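Long-range contacts in peptide ABC transporter, peptide-binding protein (Thermus thermophilus, PDB 2D5W), which binds oligopeptides, here a pentapeptide, and probably delivers them to an ABC transporter for uptake into the cell: residues 24-29 / 191-196; 16-21 / 31-36; 108-113 / 164-169. One frame throughout, in Å; residues are numbered along the deposited sequence.

Contact 1 of 3, residues 24-29 / 191-196; sequences LRVISN and NFFLKF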
ATOM      1  N   LEU A  24      -4.635  -5.026  11.281  1.00 10.08           N
ATOM      2  CA  LEU A  24      -5.569  -5.074  10.159  1.00  9.95           C
ATOM      3  C   LEU A  24      -5.310  -3.845   9.282  1.00 10.33           C
ATOM      4  O   LEU A  24      -5.972  -3.640   8.267  1.00 11.29           O
ATOM      5  CB  LEU A  24      -7.021  -5.092  10.640  1.00 10.46           C
ATOM      6  CG  LEU A  24      -7.470  -6.386  11.331  1.00 10.40           C
ATOM      7  CD1 LEU A  24      -8.938  -6.271  11.711  1.00 11.50           C
ATOM      8  CD2 LEU A  24      -7.246  -7.584  10.416  1.00 12.35           C
ATOM      9  N   ARG A  25      -4.336  -3.032   9.687  1.00  9.57           N
ATOM     10  CA  ARG A  25      -3.932  -1.840   8.943  1.00 10.80           C
ATOM     11  C   ARG A  25      -5.051  -0.830   8.743  1.00 10.41           C
ATOM     12  O   ARG A  25      -5.080  -0.115   7.734  1.00 10.93           O
ATOM     13  CB  ARG A  25      -3.353  -2.257   7.586  1.00 12.66           C
ATOM     14  CG  ARG A  25      -2.218  -3.264   7.721  1.00 15.74           C
ATOM     15  CD  ARG A  25      -1.760  -3.814   6.382  1.00 20.35           C
ATOM     16  NE  ARG A  25      -0.660  -4.760   6.550  1.00 25.61           N
ATOM     17  CZ  ARG A  25      -0.063  -5.405   5.552  1.00 28.59           C
ATOM     18  NH1 ARG A  25      -0.459  -5.212   4.301  1.00 30.71           N
ATOM     19  NH2 ARG A  25       0.935  -6.241   5.806  1.00 30.60           N
ATOM     20  N   VAL A  26      -5.955  -0.744   9.715  1.00  9.57           N
ATOM     21  CA  VAL A  26      -7.074   0.180   9.607  1.00 10.21           C
ATOM     22  C   VAL A  26      -6.699   1.620   9.949  1.00 10.10           C
ATOM     23  O   VAL A  26      -7.338   2.551   9.461  1.00 10.12           O
ATOM     24  CB  VAL A  26      -8.268  -0.264  10.486  1.00 11.18           C
ATOM     25  CG1 VAL A  26      -8.648  -1.702  10.152  1.00 12.53           C
ATOM     26  CG2 VAL A  26      -7.927  -0.122  11.956  1.00 12.55           C
ATOM     27  N   ILE A  27      -5.673   1.809  10.780  1.00  9.46           N
ATOM     28  CA  ILE A  27      -5.231   3.157  11.134  1.00  9.65           C
ATOM     29  C   ILE A  27      -4.227   3.632  10.088  1.00  9.30           C
ATOM     30  O   ILE A  27      -4.294   4.769   9.619  1.00  9.45           O
ATOM     31  CB  ILE A  27      -4.585   3.200  12.531  1.00  9.87           C
ATOM     32  CG1 ILE A  27      -5.620   2.791  13.583  1.00 12.58           C
ATOM     33  CG2 ILE A  27      -4.052   4.602  12.818  1.00 10.46           C
ATOM     34  CD1 ILE A  27      -5.126   2.849  15.009  1.00 15.17           C
ATOM     35  N   SER A  28      -3.289   2.760   9.731  1.00  9.30           N
ATOM     36  CA  SER A  28      -2.303   3.080   8.709  1.00 10.22           C
ATOM     37  C   SER A  28      -2.009   1.882   7.832  1.00  9.63           C
ATOM     38  O   SER A  28      -1.760   0.776   8.325  1.00 10.34           O
ATOM     39  CB  SER A  28      -0.983   3.551   9.312  1.00  9.75           C
ATOM     40  OG  SER A  28      -0.013   3.648   8.278  1.00 11.61           O
ATOM     41  N   ASN A  29      -2.036   2.111   6.528  1.00 10.03           N
ATOM     42  CA  ASN A  29      -1.724   1.074   5.567  1.00 10.49           C
ATOM     43  C   ASN A  29      -0.525   1.552   4.740  1.00  9.89           C
ATOM     44  O   ASN A  29      -0.340   1.151   3.595  1.00 12.23           O
ATOM     45  CB  ASN A  29      -2.933   0.790   4.675  1.00 13.53           C
ATOM     46  CG  ASN A  29      -2.719  -0.409   3.788  1.00 14.05           C
ATOM     47  OD1 ASN A  29      -2.118  -1.397   4.202  1.00 16.01           O
ATOM     48  ND2 ASN A  29      -3.223  -0.335   2.562  1.00 16.70           N
ATOM     49  N   ASN A 191      -9.159   2.821  19.087  1.00 11.46           N
ATOM     50  CA  ASN A 191      -8.493   2.885  20.383  1.00 11.52           C
ATOM     51  C   ASN A 191      -7.928   1.539  20.812  1.00 11.32           C
ATOM     52  O   ASN A 191      -6.911   1.483  21.498  1.00 12.23           O
ATOM     53  CB  ASN A 191      -9.442   3.437  21.452  1.00 13.19           C
ATOM     54  CG  ASN A 191      -9.738   4.914  21.256  1.00 15.55           C
ATOM     55  OD1 ASN A 191      -9.023   5.609  20.533  1.00 17.06           O
ATOM     56  ND2 ASN A 191     -10.783   5.403  21.913  1.00 17.41           N
ATOM     57  N   PHE A 192      -8.582   0.457  20.403  1.00 11.21           N
ATOM     58  CA  PHE A 192      -8.104  -0.883  20.725  1.00 10.31           C
ATOM     59  C   PHE A 192      -6.706  -1.065  20.127  1.00  9.62           C
ATOM     60  O   PHE A 192      -5.757  -1.405  20.833  1.00 10.53           O
ATOM     61  CB  PHE A 192      -9.065  -1.932  20.156  1.00 11.30           C
ATOM     62  CG  PHE A 192      -8.502  -3.327  20.130  1.00 10.23           C
ATOM     63  CD1 PHE A 192      -8.117  -3.965  21.306  1.00 10.14           C
ATOM     64  CD2 PHE A 192      -8.358  -4.003  18.925  1.00 10.80           C
ATOM     65  CE1 PHE A 192      -7.594  -5.260  21.277  1.00  9.88           C
ATOM     66  CE2 PHE A 192      -7.839  -5.291  18.887  1.00 12.60           C
ATOM     67  CZ  PHE A 192      -7.456  -5.920  20.065  1.00 11.51           C
ATOM     68  N   PHE A 193      -6.577  -0.830  18.825  1.00  9.71           N
ATOM     69  CA  PHE A 193      -5.282  -0.984  18.169  1.00  8.99           C
ATOM     70  C   PHE A 193      -4.248   0.008  18.700  1.00  9.49           C
ATOM     71  O   PHE A 193      -3.082  -0.347  18.885  1.00  9.79           O
ATOM     72  CB  PHE A 193      -5.435  -0.821  16.654  1.00  9.50           C
ATOM     73  CG  PHE A 193      -6.344  -1.840  16.026  1.00  9.14           C
ATOM     74  CD1 PHE A 193      -6.006  -3.192  16.026  1.00 10.63           C
ATOM     75  CD2 PHE A 193      -7.552  -1.452  15.457  1.00  9.16           C
ATOM     76  CE1 PHE A 193      -6.862  -4.145  15.468  1.00 10.95           C
ATOM     77  CE2 PHE A 193      -8.415  -2.395  14.897  1.00  9.80           C
ATOM     78  CZ  PHE A 193      -8.068  -3.744  14.905  1.00 10.69           C
ATOM     79  N   LEU A 194      -4.669   1.241  18.963  1.00  9.85           N
ATOM     80  CA  LEU A 194      -3.744   2.258  19.456  1.00  9.35           C
ATOM     81  C   LEU A 194      -3.072   1.893  20.776  1.00 10.85           C
ATOM     82  O   LEU A 194      -1.935   2.293  21.022  1.00 11.32           O
ATOM     83  CB  LEU A 194      -4.452   3.610  19.581  1.00 11.18           C
ATOM     84  CG  LEU A 194      -4.801   4.269  18.242  1.00 10.72           C
ATOM     85  CD1 LEU A 194      -5.654   5.505  18.479  1.00 14.09           C
ATOM     86  CD2 LEU A 194      -3.520   4.631  17.494  1.00 13.63           C
ATOM     87  N   LYS A 195      -3.759   1.138  21.627  1.00 10.61           N
ATOM     88  CA  LYS A 195      -3.166   0.733  22.899  1.00 11.04           C
ATOM     89  C   LYS A 195      -1.930  -0.136  22.678  1.00 11.30           C
ATOM     90  O   LYS A 195      -1.079  -0.262  23.558  1.00 12.51           O
ATOM     91  CB  LYS A 195      -4.184  -0.037  23.745  1.00 13.83           C
ATOM     92  CG  LYS A 195      -5.214   0.841  24.430  1.00 18.35           C
ATOM     93  CD  LYS A 195      -6.106   0.026  25.350  1.00 20.14           C
ATOM     94  CE  LYS A 195      -7.106   0.916  26.070  1.00 21.91           C
ATOM     95  NZ  LYS A 195      -7.962   1.678  25.116  1.00 22.48           N
ATOM     96  N   PHE A 196      -1.834  -0.725  21.492  1.00  9.46           N
ATOM     97  CA  PHE A 196      -0.724  -1.611  21.149  1.00  9.14           C
ATOM     98  C   PHE A 196       0.079  -1.125  19.944  1.00  9.17           C
ATOM     99  O   PHE A 196       0.826  -1.910  19.354  1.00 10.75           O
ATOM    100  CB  PHE A 196      -1.271  -3.000  20.803  1.00 10.09           C
ATOM    101  CG  PHE A 196      -2.065  -3.645  21.901  1.00  9.54           C
ATOM    102  CD1 PHE A 196      -1.434  -4.411  22.874  1.00  9.86           C
ATOM    103  CD2 PHE A 196      -3.449  -3.500  21.953  1.00 10.35           C
ATOM    104  CE1 PHE A 196      -2.170  -5.028  23.885  1.00 10.61           C
ATOM    105  CE2 PHE A 196      -4.194  -4.112  22.960  1.00 10.50           C
ATOM    106  CZ  PHE A 196      -3.553  -4.878  23.926  1.00 11.32           C
TER

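Contact 2 of 3, residues 16-21 / 31-36; sequences PRVLAG and AIKSEI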
ATOM      1  N   PRO A  16       6.236   5.273   9.796  1.00  7.62           N
ATOM      2  CA  PRO A  16       4.913   4.742  10.141  1.00  8.57           C
ATOM      3  C   PRO A  16       4.245   5.620  11.197  1.00  8.27           C
ATOM      4  O   PRO A  16       4.906   6.100  12.116  1.00  9.20           O
ATOM      5  CB  PRO A  16       5.227   3.357  10.701  1.00  9.20           C
ATOM      6  CG  PRO A  16       6.516   2.988  10.035  1.00 11.09           C
ATOM      7  CD  PRO A  16       7.292   4.278  10.051  1.00  9.01           C
ATOM      8  N   ARG A  17       2.939   5.831  11.073  1.00  8.19           N
ATOM      9  CA  ARG A  17       2.226   6.627  12.066  1.00  8.69           C
ATOM     10  C   ARG A  17       2.017   5.776  13.323  1.00  8.06           C
ATOM     11  O   ARG A  17       2.069   6.285  14.442  1.00  9.36           O
ATOM     12  CB  ARG A  17       0.885   7.096  11.503  1.00 10.23           C
ATOM     13  CG  ARG A  17       0.033   7.912  12.480  1.00  9.95           C
ATOM     14  CD  ARG A  17       0.807   9.069  13.113  1.00 10.83           C
ATOM     15  NE  ARG A  17      -0.028   9.883  14.000  1.00 12.54           N
ATOM     16  CZ  ARG A  17      -0.868  10.827  13.586  1.00 13.43           C
ATOM     17  NH1 ARG A  17      -1.587  11.509  14.469  1.00 15.07           N
ATOM     18  NH2 ARG A  17      -0.984  11.100  12.294  1.00 14.19           N
ATOM     19  N   VAL A  18       1.763   4.486  13.114  1.00  7.61           N
ATOM     20  CA  VAL A  18       1.582   3.507  14.187  1.00  8.70           C
ATOM     21  C   VAL A  18       2.305   2.244  13.727  1.00  8.74           C
ATOM     22  O   VAL A  18       2.647   2.122  12.546  1.00  9.11           O
ATOM     23  CB  VAL A  18       0.085   3.182  14.464  1.00  9.21           C
ATOM     24  CG1 VAL A  18      -0.611   4.404  15.035  1.00 11.08           C
ATOM     25  CG2 VAL A  18      -0.602   2.713  13.195  1.00 10.79           C
ATOM     26  N   LEU A  19       2.525   1.303  14.641  1.00  8.76           N
ATOM     27  CA  LEU A  19       3.263   0.099  14.292  1.00  8.97           C
ATOM     28  C   LEU A  19       2.874  -1.119  15.118  1.00  9.34           C
ATOM     29  O   LEU A  19       2.462  -0.991  16.273  1.00  9.34           O
ATOM     30  CB  LEU A  19       4.758   0.367  14.492  1.00 10.93           C
ATOM     31  CG  LEU A  19       5.793  -0.669  14.051  1.00 10.43           C
ATOM     32  CD1 LEU A  19       5.926  -0.635  12.537  1.00 12.59           C
ATOM     33  CD2 LEU A  19       7.140  -0.364  14.702  1.00 13.57           C
ATOM     34  N   ALA A  20       3.000  -2.292  14.501  1.00  9.51           N
ATOM     35  CA  ALA A  20       2.764  -3.583  15.147  1.00  9.61           C
ATOM     36  C   ALA A  20       1.358  -3.984  15.583  1.00  9.44           C
ATOM     37  O   ALA A  20       0.859  -5.026  15.158  1.00 10.36           O
ATOM     38  CB  ALA A  20       3.727  -3.725  16.334  1.00 11.18           C
ATOM     39  N   GLY A  21       0.734  -3.185  16.441  1.00 10.08           N
ATOM     40  CA  GLY A  21      -0.595  -3.517  16.934  1.00  9.50           C
ATOM     41  C   GLY A  21      -1.752  -3.291  15.979  1.00  9.48           C
ATOM     42  O   GLY A  21      -2.828  -3.862  16.161  1.00 10.10           O
ATOM     43  N   ALA A  31       2.947   1.997   3.017  1.00  7.65           N
ATOM     44  CA  ALA A  31       3.881   1.023   2.484  1.00  8.18           C
ATOM     45  C   ALA A  31       5.090   0.889   3.414  1.00  7.72           C
ATOM     46  O   ALA A  31       5.583  -0.216   3.632  1.00  8.83           O
ATOM     47  CB  ALA A  31       4.337   1.442   1.089  1.00  9.24           C
ATOM     48  N   ILE A  32       5.564   1.998   3.978  1.00  7.65           N
ATOM     49  CA  ILE A  32       6.733   1.919   4.850  1.00  8.37           C
ATOM     50  C   ILE A  32       6.438   1.083   6.093  1.00  8.11           C
ATOM     51  O   ILE A  32       7.301   0.339   6.568  1.00  8.17           O
ATOM     52  CB  ILE A  32       7.271   3.340   5.246  1.00  7.90           C
ATOM     53  CG1 ILE A  32       8.539   3.204   6.100  1.00  8.34           C
ATOM     54  CG2 ILE A  32       6.210   4.134   5.995  1.00  8.92           C
ATOM     55  CD1 ILE A  32       9.683   2.476   5.421  1.00  9.22           C
ATOM     56  N   LYS A  33       5.218   1.188   6.611  1.00  8.15           N
ATOM     57  CA  LYS A  33       4.818   0.412   7.781  1.00  8.41           C
ATOM     58  C   LYS A  33       4.850  -1.088   7.455  1.00  8.55           C
ATOM     59  O   LYS A  33       5.382  -1.890   8.220  1.00  8.77           O
ATOM     60  CB  LYS A  33       3.416   0.848   8.216  1.00  8.26           C
ATOM     61  CG  LYS A  33       2.807   0.072   9.376  1.00  9.37           C
ATOM     62  CD  LYS A  33       1.502   0.742   9.795  1.00  9.99           C
ATOM     63  CE  LYS A  33       0.718  -0.059  10.819  1.00 10.49           C
ATOM     64  NZ  LYS A  33      -0.173  -1.067  10.179  1.00 13.48           N
ATOM     65  N   SER A  34       4.295  -1.466   6.310  1.00  8.32           N
ATOM     66  CA  SER A  34       4.289  -2.866   5.914  1.00  9.68           C
ATOM     67  C   SER A  34       5.694  -3.408   5.676  1.00  8.85           C
ATOM     68  O   SER A  34       5.996  -4.543   6.039  1.00  9.08           O
ATOM     69  CB  SER A  34       3.443  -3.055   4.659  1.00 12.70           C
ATOM     70  OG  SER A  34       2.065  -3.039   4.985  1.00 21.07           O
ATOM     71  N   GLU A  35       6.556  -2.605   5.067  1.00  8.13           N
ATOM     72  CA  GLU A  35       7.919  -3.053   4.806  1.00  8.04           C
ATOM     73  C   GLU A  35       8.654  -3.337   6.112  1.00  7.88           C
ATOM     74  O   GLU A  35       9.266  -4.391   6.277  1.00  8.29           O
ATOM     75  CB  GLU A  35       8.682  -1.996   4.014  1.00  8.68           C
ATOM     76  CG  GLU A  35      10.066  -2.447   3.593  1.00  9.69           C
ATOM     77  CD  GLU A  35      10.866  -1.321   2.983  1.00 10.27           C
ATOM     78  OE1 GLU A  35      11.539  -0.593   3.741  1.00 10.57           O
ATOM     79  OE2 GLU A  35      10.808  -1.156   1.749  1.00 10.58           O
ATOM     80  N   ILE A  36       8.592  -2.393   7.043  1.00  7.47           N
ATOM     81  CA  ILE A  36       9.252  -2.549   8.328  1.00  8.89           C
ATOM     82  C   ILE A  36       8.702  -3.754   9.077  1.00  7.76           C
ATOM     83  O   ILE A  36       9.452  -4.516   9.692  1.00  9.50           O
ATOM     84  CB  ILE A  36       9.073  -1.283   9.191  1.00  8.22           C
ATOM     85  CG1 ILE A  36       9.885  -0.140   8.584  1.00  9.29           C
ATOM     86  CG2 ILE A  36       9.507  -1.546  10.632  1.00  9.45           C
ATOM     87  CD1 ILE A  36       9.668   1.192   9.256  1.00 10.17           C
TER

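Contact 3 of 3, residues 108-113 / 164-169; sequences FEVGKA and PEWERV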
ATOM      1  N   PHE A 108      -9.076 -13.642  13.091  1.00  9.74           N
ATOM      2  CA  PHE A 108     -10.358 -13.691  12.404  1.00  9.76           C
ATOM      3  C   PHE A 108     -11.503 -13.051  13.175  1.00 10.53           C
ATOM      4  O   PHE A 108     -12.368 -12.406  12.581  1.00 11.25           O
ATOM      5  CB  PHE A 108     -10.713 -15.132  12.022  1.00 11.00           C
ATOM      6  CG  PHE A 108     -10.202 -15.532  10.671  1.00 11.35           C
ATOM      7  CD1 PHE A 108      -8.877 -15.917  10.497  1.00 11.62           C
ATOM      8  CD2 PHE A 108     -11.032 -15.453   9.555  1.00 14.18           C
ATOM      9  CE1 PHE A 108      -8.380 -16.214   9.229  1.00 13.20           C
ATOM     10  CE2 PHE A 108     -10.545 -15.747   8.284  1.00 15.63           C
ATOM     11  CZ  PHE A 108      -9.219 -16.127   8.119  1.00 15.19           C
ATOM     12  N   GLU A 109     -11.515 -13.209  14.493  1.00 10.54           N
ATOM     13  CA  GLU A 109     -12.582 -12.617  15.285  1.00 11.92           C
ATOM     14  C   GLU A 109     -12.555 -11.091  15.179  1.00 11.03           C
ATOM     15  O   GLU A 109     -13.599 -10.449  15.059  1.00 12.37           O
ATOM     16  CB  GLU A 109     -12.451 -13.046  16.743  1.00 14.60           C
ATOM     17  CG  GLU A 109     -13.610 -12.612  17.616  1.00 19.26           C
ATOM     18  CD  GLU A 109     -13.558 -13.248  18.987  1.00 20.21           C
ATOM     19  OE1 GLU A 109     -13.816 -14.467  19.090  1.00 24.47           O
ATOM     20  OE2 GLU A 109     -13.248 -12.534  19.957  1.00 20.46           O
ATOM     21  N   VAL A 110     -11.362 -10.509  15.215  1.00 10.61           N
ATOM     22  CA  VAL A 110     -11.236  -9.061  15.116  1.00 10.16           C
ATOM     23  C   VAL A 110     -11.628  -8.580  13.715  1.00 10.49           C
ATOM     24  O   VAL A 110     -12.365  -7.605  13.570  1.00 11.29           O
ATOM     25  CB  VAL A 110      -9.795  -8.611  15.463  1.00  9.30           C
ATOM     26  CG1 VAL A 110      -9.661  -7.099  15.305  1.00 11.25           C
ATOM     27  CG2 VAL A 110      -9.464  -9.021  16.896  1.00 10.95           C
ATOM     28  N   GLY A 111     -11.158  -9.274  12.683  1.00 10.06           N
ATOM     29  CA  GLY A 111     -11.493  -8.876  11.327  1.00 10.72           C
ATOM     30  C   GLY A 111     -12.975  -9.007  11.019  1.00 11.42           C
ATOM     31  O   GLY A 111     -13.514  -8.251  10.209  1.00 12.29           O
ATOM     32  N   LYS A 112     -13.636  -9.963  11.669  1.00 10.60           N
ATOM     33  CA  LYS A 112     -15.062 -10.222  11.462  1.00 12.21           C
ATOM     34  C   LYS A 112     -15.985  -9.340  12.297  1.00 12.41           C
ATOM     35  O   LYS A 112     -17.201  -9.353  12.098  1.00 13.41           O
ATOM     36  CB  LYS A 112     -15.377 -11.685  11.787  1.00 13.50           C
ATOM     37  CG  LYS A 112     -14.803 -12.696  10.819  1.00 15.53           C
ATOM     38  CD  LYS A 112     -15.622 -12.757   9.549  1.00 15.45           C
ATOM     39  CE  LYS A 112     -15.117 -13.858   8.638  1.00 15.66           C
ATOM     40  NZ  LYS A 112     -15.969 -14.001   7.427  1.00 15.34           N
ATOM     41  N   ALA A 113     -15.422  -8.585  13.233  1.00 11.85           N
ATOM     42  CA  ALA A 113     -16.239  -7.734  14.092  1.00 12.66           C
ATOM     43  C   ALA A 113     -17.071  -6.759  13.269  1.00 13.12           C
ATOM     44  O   ALA A 113     -16.569  -6.103  12.358  1.00 12.32           O
ATOM     45  CB  ALA A 113     -15.354  -6.979  15.072  1.00 12.87           C
ATOM     46  N   PRO A 164      -7.114 -10.208  26.019  1.00 12.14           N
ATOM     47  CA  PRO A 164      -7.833  -9.675  27.182  1.00 13.29           C
ATOM     48  C   PRO A 164      -8.497  -8.325  26.905  1.00 12.80           C
ATOM     49  O   PRO A 164      -9.666  -8.117  27.233  1.00 14.04           O
ATOM     50  CB  PRO A 164      -6.745  -9.597  28.248  1.00 13.85           C
ATOM     51  CG  PRO A 164      -5.871 -10.772  27.902  1.00 14.98           C
ATOM     52  CD  PRO A 164      -5.761 -10.653  26.397  1.00 13.07           C
ATOM     53  N   GLU A 165      -7.756  -7.403  26.298  1.00 12.83           N
ATOM     54  CA  GLU A 165      -8.325  -6.099  25.992  1.00 12.09           C
ATOM     55  C   GLU A 165      -9.433  -6.238  24.952  1.00 11.36           C
ATOM     56  O   GLU A 165     -10.461  -5.567  25.039  1.00 11.43           O
ATOM     57  CB  GLU A 165      -7.251  -5.139  25.477  1.00 12.78           C
ATOM     58  CG  GLU A 165      -7.794  -3.767  25.087  1.00 13.89           C
ATOM     59  CD  GLU A 165      -8.299  -2.963  26.272  1.00 15.80           C
ATOM     60  OE1 GLU A 165      -8.982  -1.942  26.045  1.00 17.74           O
ATOM     61  OE2 GLU A 165      -8.011  -3.341  27.426  1.00 18.18           O
ATOM     62  N   TRP A 166      -9.229  -7.114  23.972  1.00 10.79           N
ATOM     63  CA  TRP A 166     -10.232  -7.324  22.934  1.00 11.62           C
ATOM     64  C   TRP A 166     -11.562  -7.760  23.546  1.00 12.73           C
ATOM     65  O   TRP A 166     -12.624  -7.316  23.116  1.00 12.46           O
ATOM     66  CB  TRP A 166      -9.748  -8.372  21.926  1.00 11.26           C
ATOM     67  CG  TRP A 166     -10.801  -8.762  20.922  1.00 10.88           C
ATOM     68  CD1 TRP A 166     -11.359  -9.999  20.759  1.00 13.10           C
ATOM     69  CD2 TRP A 166     -11.444  -7.903  19.967  1.00 11.03           C
ATOM     70  NE1 TRP A 166     -12.308  -9.964  19.766  1.00 12.93           N
ATOM     71  CE2 TRP A 166     -12.382  -8.691  19.263  1.00 12.59           C
ATOM     72  CE3 TRP A 166     -11.321  -6.546  19.640  1.00 11.23           C
ATOM     73  CZ2 TRP A 166     -13.193  -8.168  18.250  1.00 12.40           C
ATOM     74  CZ3 TRP A 166     -12.130  -6.024  18.630  1.00 11.84           C
ATOM     75  CH2 TRP A 166     -13.053  -6.837  17.949  1.00 13.26           C
ATOM     76  N   GLU A 167     -11.507  -8.625  24.555  1.00 12.81           N
ATOM     77  CA  GLU A 167     -12.736  -9.082  25.197  1.00 13.62           C
ATOM     78  C   GLU A 167     -13.475  -7.897  25.812  1.00 13.55           C
ATOM     79  O   GLU A 167     -14.706  -7.826  25.763  1.00 13.72           O
ATOM     80  CB  GLU A 167     -12.426 -10.126  26.273  1.00 16.84           C
ATOM     81  CG  GLU A 167     -11.905 -11.446  25.725  1.00 21.43           C
ATOM     82  CD  GLU A 167     -12.850 -12.073  24.716  1.00 24.23           C
ATOM     83  OE1 GLU A 167     -14.056 -12.194  25.024  1.00 27.83           O
ATOM     84  OE2 GLU A 167     -12.388 -12.447  23.619  1.00 27.41           O
ATOM     85  N   ARG A 168     -12.725  -6.961  26.385  1.00 12.92           N
ATOM     86  CA  ARG A 168     -13.335  -5.780  26.978  1.00 14.06           C
ATOM     87  C   ARG A 168     -13.932  -4.900  25.883  1.00 13.82           C
ATOM     88  O   ARG A 168     -15.018  -4.342  26.044  1.00 14.75           O
ATOM     89  CB  ARG A 168     -12.304  -4.988  27.786  1.00 15.32           C
ATOM     90  CG  ARG A 168     -11.876  -5.679  29.076  1.00 17.33           C
ATOM     91  CD  ARG A 168     -11.038  -4.759  29.950  1.00 20.64           C
ATOM     92  NE  ARG A 168      -9.660  -4.634  29.480  1.00 22.32           N
ATOM     93  CZ  ARG A 168      -8.720  -5.555  29.666  1.00 22.37           C
ATOM     94  NH1 ARG A 168      -9.005  -6.675  30.318  1.00 24.05           N
ATOM     95  NH2 ARG A 168      -7.492  -5.357  29.203  1.00 20.92           N
ATOM     96  N   VAL A 169     -13.221  -4.785  24.765  1.00 13.00           N
ATOM     97  CA  VAL A 169     -13.688  -3.985  23.640  1.00 13.13           C
ATOM     98  C   VAL A 169     -14.979  -4.578  23.081  1.00 13.04           C
ATOM     99  O   VAL A 169     -15.930  -3.850  22.802  1.00 13.36           O
ATOM    100  CB  VAL A 169     -12.608  -3.909  22.531  1.00 11.94           C
ATOM    101  CG1 VAL A 169     -13.166  -3.219  21.288  1.00 13.18           C
ATOM    102  CG2 VAL A 169     -11.394  -3.150  23.054  1.00 13.68           C
TER
HETATM  103  O   HOH W   1     -13.440 -15.247  21.934  1.00 30.79           O

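Contact 1 of 3, residues 24-29 / 191-196
Ile27 pushes its CD1 methyl against helix 182-194, and Ile27 CD1 sits only 3.5 Å from Leu194 CD2, tighter than usual for two methyl groups. The same Ile27 CD1 also lies 4.0 Å from Phe193 CB, so this one methyl spans two consecutive helix residues. In this bacterial solute-binding protein of family 5, the contact packs the loop between strand 7-12 and helix 31-40 against helix 182-194, some 160 residues further on.

Phe193 carries most of the rest. Its CG stands anti to the carbonyl carbon (chi1 -61°), which turns the ring toward the loop. Val26 brings CG2 to 3.7 Å from Phe193 CE2, the two side chains crossing at about a right angle. Leu24 extends CD1 toward the far end of the ring, 4.2 Å from Phe193 CZ. Both methyls come at the ring obliquely. No hydrogen bond joins the two segments; the fit is wholly apolar and largely buried.

Further out, Val110 of helix 101-112 touches both Leu24 and Phe193, joining that helix to the cluster. The loop itself is held by Asp22, whose two carboxylate oxygens take the backbone N-H groups of Ile27 and Ser28. Leu24 and Val26 face the helix. Arg25, between them in sequence, points away with a left-handed backbone conformation (phi 59°), and it and Asn29 pack on the bound peptide. On the helix side, Phe192 brings only its CD2 over one face of Phe193, with Phe192 CD2 3.7 Å above the Phe193 ring plane and displaced toward the rim.

Contact 2 of 3, residues 16-21 / 31-36
The Pro16 ring lies against the helix 31-40 backbone at Lys33, and this is the close-packed end of the contact. Pro16 CG is 3.8 Å from Lys33 CA and also meets the tip of Ile36, with Pro16 CG 3.7 Å from Ile36 CD1. The ring and the Ile36 side chain cross at about a right angle, so the terminal methyl pushes against the CG-CD side of the proline. Pro16 also brings its CB within 4.0 Å of Lys33 CB.

From there Lys33 runs out extended along the loop, its CG anti to the backbone N (chi1 176°), and the methylene chain passes alongside Val18 O. Lys33 CD comes to 3.3 Å from Val18 O, and Lys33 CE to 3.4 Å from the same Val18 O. That oxygen is buried here with no hydrogen-bond partner in the model, so it rests against aliphatic carbon. Val18 adds its CG2 methyl, 3.9 Å from Lys33 CE.

Segment 16-21 lies in the loop after strand 7-12 of the five-stranded mixed sheet, and the chain soon turns back into helix 31-40, whose start lines the peptide site: the backbone of Ala31 hydrogen-bonds to the bound pentapeptide. Only at its last bond does Lys33 bend (chi4 -87°), which carries NZ to the carbonyl oxygen of Ser28 and into a salt bridge with Asp22.

Packing is looser at the Leu19 end, where Leu19 CD1 stays 4.2 Å from Ile36 CG2. Ile32, likewise, grazes Pro16 with CG2 alone. Solvent reaches the loop at Arg17, whose side chain leads off from the helix and gives NH2 to the carbonyl oxygen of Ala444.

Contact 3 of 3, residues 108-113 / 164-169
Trp166 and Glu109 make the only hydrogen bond between 108-113 and 164-169, which lie on helices 101-112 and 159-173 of this family 5 solute-binding protein. The axes of the short helical pieces 108-112 and 164-169 approach to 11.9 Å, with their directions 29° apart, a wide spacing bridged by the indole.

From CB, the Trp166 side chain sets out with CG anti to the backbone N (chi1 173°), which sends the rings toward helix 101-112. The pyrrole edge comes up against Glu109: CD1 lies beside its OE2, and NE1 donates to that oxygen with Trp166 NE1 2.7 Å from Glu109 OE2. The bond is bent, 140° at the hydrogen, although the oxygen is almost exactly in the indole plane and accepts with its anti lone pair. Glu109 gets there by an extended chain. Further along, CD2 and CE2 run beneath a methyl of Val110. This is a CH-pi contact, Val110 CG2 standing 3.8 Å from the centroid of the Trp166 six-membered ring and squarely over its face. Trp166 CZ2 approaches the backbone, 3.8 Å from Val110 CA. At the tip, CH2 ends edge-on against a methyl, with Trp166 CH2 3.7 Å from Ala113 CB.

Beyond the two segments, Phe106 and Phe192 meet the same indole, linking it to helices 101-112 and 182-194. Two carboxylates come close on the more exposed side, Glu109 OE2 lying 3.8 Å from Glu167 OE2. Lys170, one turn after Trp166, forms a salt bridge to each of these oxygens and probably offsets their repulsion. A water also bridges the pair, donating to Glu109 OE1 at 3.0 Å and, weakly, to Glu167 OE2 at 3.4 Å.

Overall arrangement
From the N terminus, the chain leaves strand 7-12 and enters a long loop, of which 16-21 packs onto helix 31-40 in contact 2 and closes a short local loop. Between those two segments lies 24-29, which meets helix 182-194 in contact 1, so contacts 1 and 2 cross along the chain. Contact 3, between helices 101-112 and 159-173, is nested within the long loop of contact 1 and follows contact 2 in series. In space contact 1 touches both others, through Phe193 and Leu24 toward contact 3 and through Ser28 and Leu194 toward contact 2, whereas contacts 2 and 3 stay about 8 Å apart at their nearest atoms.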